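Local coordinates for possible substrate binding protein of ABC transporter system (Rhodopseudomonas palustris, PDB 3N0X), which probably serves as the substrate-binding protein of an ABC transporter for branched-chain amino acids or related ligands, at residues K309-A312 with A313-M317; G287-S290 with A291-V295. All coordinates share one frame; numbering follows the deposited sequence.

In the fold
Both contacts are local: contact 2 is a run of helix, contact 1 the end of a helix and the turn after it. Contact 2 comes first along the chain, in the middle of helix 283-302. Contact 1 follows at the end of helix 307-314, where the chain turns toward strand 318-321. Their centres are about 15 Å apart, on the same side of the chain's centre. They meet where CE of Met317 packs on the carbonyl O of Ala294, 3.7 Å away. Contact 2 packs on strand 76-79 of the mixed sheet and on helix 18-35, and contact 1 on Ile99. The late chain thus returns to the lobe holding its start, consistent with the two-lobed periplasmic binding protein fold.

Contact 1 of 2, residues K309-A312 with A313-M317; sequences KLIA and AMEGM
Lys309 opens the last turn of helix 307-314 by accepting a backbone bond from Ala313, with N of Ala313 2.9 Å from O of Lys309. Its own N-H is bonded to the carboxylate of Asp306. Leu310 comes next. Its O receives N of Met314 at 2.8 Å, and the side chain of Met314 rises past the same oxygen, with CG of Met314 3.1 Å from O of Leu310. The Met314 chain runs beside its backbone N (chi1 -68°) and bends only at its end. This brings SE of Met314, a selenomethionine, alongside CB of Leu310 at 4.3 Å. Ile311 accepts the last i to i+4 bond of the helix. Its O takes N of Glu315 at 3.1 Å, and a weak second bond from N of Met314 at 3.3 Å. Ile311 and Glu315 also lie side by side, pointing the same way. CG2 of Ile311 touches OE2 of Glu315 at 3.9 Å, and CG of Glu315 lies close to O of Ile311. The polar end of Glu315 is held by a hydrogen bond between OE2 and NE2 of His333. With an alanine at the position of Glu315, His333 would probably lose this partner and CG2 of Ile311 its neighbour. Ala312 is exposed. The helix runs on to Met314, and Glu315 is the first residue to leave helical angles. A type II turn runs from Met314 to Met317, closed by N of Met317 on O of Met314 at 3.0 Å. Gly316 has the positive phi (81°) expected at the third position of such a turn. Leu310, Ala313 and Met314 pack on the end of helix 283-302, at Ala302 and Ala298. Met314 also reaches Phe328 of strand 324-328, and the backbone of Met317 bonds to that same residue.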
loop_
_atom_site.group_PDB
_atom_site.type_symbol
_atom_site.label_atom_id
_atom_site.label_comp_id
_atom_site.label_asym_id
_atom_site.label_seq_id
_atom_site.Cartn_x
_atom_site.Cartn_y
_atom_site.Cartn_z
ATOM N N LYS A 309 11.336 21.205 -13.273
ATOM C CA LYS A 309 10.546 20.733 -14.418
ATOM C C LYS A 309 9.825 19.420 -14.098
ATOM O O LYS A 309 8.662 19.217 -14.519
ATOM C CB LYS A 309 11.415 20.601 -15.684
ATOM C CG LYS A 309 11.862 21.950 -16.270
ATOM C CD LYS A 309 12.741 21.733 -17.507
ATOM C CE LYS A 309 13.090 23.058 -18.186
ATOM N NZ LYS A 309 14.092 22.890 -19.240
ATOM N N LEU A 310 10.490 18.562 -13.331
ATOM C CA LEU A 310 9.897 17.288 -12.918
ATOM C C LEU A 310 8.725 17.510 -11.960
ATOM O O LEU A 310 7.669 16.889 -12.130
ATOM C CB LEU A 310 10.936 16.358 -12.294
ATOM C CG LEU A 310 11.912 15.734 -13.304
ATOM C CD1 LEU A 310 13.027 14.968 -12.550
ATOM C CD2 LEU A 310 11.151 14.871 -14.302
ATOM N N ILE A 311 8.879 18.397 -10.969
ATOM C CA ILE A 311 7.776 18.692 -10.043
ATOM C C ILE A 311 6.559 19.194 -10.822
ATOM O O ILE A 311 5.440 18.763 -10.567
ATOM C CB ILE A 311 8.187 19.726 -8.933
ATOM C CG1 ILE A 311 9.261 19.121 -8.030
ATOM C CG2 ILE A 311 6.957 20.175 -8.095
ATOM C CD1 ILE A 311 9.838 20.109 -6.973
ATOM N N ALA A 312 6.788 20.131 -11.748
ATOM C CA ALA A 312 5.710 20.727 -12.532
ATOM C C ALA A 312 5.037 19.690 -13.404
ATOM O O ALA A 312 3.806 19.719 -13.588
ATOM C CB ALA A 312 6.231 21.922 -13.400
ATOM N N ALA A 313 5.843 18.794 -13.966
ATOM C CA ALA A 313 5.318 17.723 -14.813
ATOM C C ALA A 313 4.510 16.697 -13.991
ATOM O O ALA A 313 3.433 16.252 -14.443
ATOM C CB ALA A 313 6.473 17.020 -15.551
HETATM N N MSE A 314 4.990 16.380 -12.792
HETATM C CA MSE A 314 4.413 15.309 -11.977
HETATM C C MSE A 314 3.136 15.699 -11.210
HETATM O O MSE A 314 2.294 14.832 -10.952
HETATM C CB MSE A 314 5.471 14.752 -11.013
HETATM C CG MSE A 314 6.554 14.022 -11.766
HETATM SE SE MSE A 314 8.060 13.624 -10.659
HETATM C CE MSE A 314 7.412 12.233 -9.567
ATOM N N GLU A 315 2.970 16.987 -10.876
ATOM C CA GLU A 315 1.776 17.418 -10.144
ATOM C C GLU A 315 0.548 17.252 -11.035
ATOM O O GLU A 315 0.459 17.868 -12.109
ATOM C CB GLU A 315 1.916 18.895 -9.702
ATOM C CG GLU A 315 2.871 19.024 -8.527
ATOM C CD GLU A 315 2.840 20.407 -7.849
ATOM O OE1 GLU A 315 2.361 21.392 -8.485
ATOM O OE2 GLU A 315 3.333 20.480 -6.697
ATOM N N GLY A 316 -0.406 16.411 -10.600
ATOM C CA GLY A 316 -1.622 16.158 -11.395
ATOM C C GLY A 316 -1.416 15.141 -12.520
ATOM O O GLY A 316 -2.319 14.958 -13.339
HETATM N N MSE A 317 -0.239 14.527 -12.577
HETATM C CA MSE A 317 0.138 13.642 -13.683
HETATM C C MSE A 317 -0.480 12.256 -13.539
HETATM O O MSE A 317 -0.255 11.580 -12.530
HETATM C CB MSE A 317 1.655 13.485 -13.769
HETATM C CG MSE A 317 2.142 12.827 -15.059
HETATM SE SE MSE A 317 4.044 12.483 -14.994
HETATM C CE MSE A 317 4.004 10.950 -13.900
#

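Contact 2 of 2, residues G287-S290 with A291-V295; sequences GGFS and AAMAV
Phe289 and Met293 stand side by side on one face of helix 283-302, one turn apart. CG of Met293 meets the edge of the Phe289 ring, near its plane, and is 3.9 Å from CD1 of Phe289. The ring swings out with its CG anti to the backbone N (chi1 -161°), while the Met293 chain bends at both chi2 and chi3. SE of Met293, a selenomethionine, therefore sits obliquely beside the ring, 5.4 Å from the centroid of the Phe289 ring and 68° off its normal. This is a Met-aromatic contact between positions i and i+4. Beneath it the alpha-helical ladder is regular: N of Met293 bonds to O of Phe289 at 3.0 Å, and Ala291, Ala292 and Ala294 bond in the same way to Gly287, Gly288 and Ser290. Gly287, Gly288 and the alanines make this a slim helix, consistent with close approach of its neighbours. The tight part is the small-residue side. Ala291 packs on Ile78 of strand 76-79, Ala292 on Leu28 and Leu32 of helix 18-35, and OG of buried Ser290 is satisfied by O of Ala286. The looser side is at Met293, partly exposed although its chain touches Ile265 of helix 264-277 and Tyr34 and Ala35 of helix 18-35. Phe289, by contrast, is buried under Ile265, Trp268 and Leu269.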
loop_
_atom_site.group_PDB
_atom_site.type_symbol
_atom_site.label_atom_id
_atom_site.label_comp_id
_atom_site.label_asym_id
_atom_site.label_seq_id
_atom_site.Cartn_x
_atom_site.Cartn_y
_atom_site.Cartn_z
ATOM N N GLY A 287 4.204 -2.353 -6.755
ATOM C CA GLY A 287 4.608 -1.003 -6.408
ATOM C C GLY A 287 5.912 -0.537 -7.026
ATOM O O GLY A 287 6.022 0.606 -7.488
ATOM N N GLY A 288 6.889 -1.428 -7.117
ATOM C CA GLY A 288 8.141 -1.058 -7.768
ATOM C C GLY A 288 7.922 -0.759 -9.229
ATOM O O GLY A 288 8.513 0.154 -9.781
ATOM N N PHE A 289 7.052 -1.540 -9.845
ATOM C CA PHE A 289 6.678 -1.348 -11.256
ATOM C C PHE A 289 5.998 -0.003 -11.419
ATOM O O PHE A 289 6.266 0.755 -12.359
ATOM C CB PHE A 289 5.763 -2.513 -11.691
ATOM C CG PHE A 289 5.638 -2.744 -13.174
ATOM C CD1 PHE A 289 5.116 -1.791 -14.011
ATOM C CD2 PHE A 289 5.973 -3.981 -13.709
ATOM C CE1 PHE A 289 4.940 -2.054 -15.408
ATOM C CE2 PHE A 289 5.805 -4.276 -15.046
ATOM C CZ PHE A 289 5.274 -3.303 -15.886
ATOM N N SER A 290 5.083 0.318 -10.505
ATOM C CA SER A 290 4.389 1.590 -10.537
ATOM C C SER A 290 5.354 2.764 -10.429
ATOM O O SER A 290 5.198 3.778 -11.151
ATOM C CB SER A 290 3.337 1.660 -9.435
ATOM O OG SER A 290 2.408 0.588 -9.605
ATOM N N ALA A 291 6.337 2.667 -9.534
ATOM C CA ALA A 291 7.356 3.701 -9.437
ATOM C C ALA A 291 8.164 3.855 -10.732
ATOM O O ALA A 291 8.458 5.009 -11.134
ATOM C CB ALA A 291 8.282 3.448 -8.250
ATOM N N ALA A 292 8.484 2.752 -11.384
ATOM C CA ALA A 292 9.198 2.794 -12.646
ATOM C C ALA A 292 8.401 3.597 -13.640
ATOM O O ALA A 292 8.933 4.428 -14.401
ATOM C CB ALA A 292 9.472 1.333 -13.179
HETATM N N MSE A 293 7.110 3.268 -13.736
HETATM C CA MSE A 293 6.254 3.923 -14.691
HETATM C C MSE A 293 6.091 5.414 -14.406
HETATM O O MSE A 293 6.051 6.241 -15.328
HETATM C CB MSE A 293 4.878 3.256 -14.743
HETATM C CG MSE A 293 4.892 1.882 -15.294
HETATM SE SE MSE A 293 5.391 1.670 -17.127
HETATM C CE MSE A 293 3.939 2.615 -17.950
ATOM N N ALA A 294 6.002 5.772 -13.129
ATOM C CA ALA A 294 5.949 7.178 -12.748
ATOM C C ALA A 294 7.207 7.935 -13.235
ATOM O O ALA A 294 7.114 9.014 -13.811
ATOM C CB ALA A 294 5.817 7.311 -11.245
ATOM N N VAL A 295 8.390 7.358 -13.021
ATOM C CA VAL A 295 9.650 8.023 -13.416
ATOM C C VAL A 295 9.716 8.192 -14.925
ATOM O O VAL A 295 10.012 9.285 -15.413
ATOM C CB VAL A 295 10.911 7.258 -12.896
ATOM C CG1 VAL A 295 12.203 7.871 -13.523
ATOM C CG2 VAL A 295 10.981 7.258 -11.372
#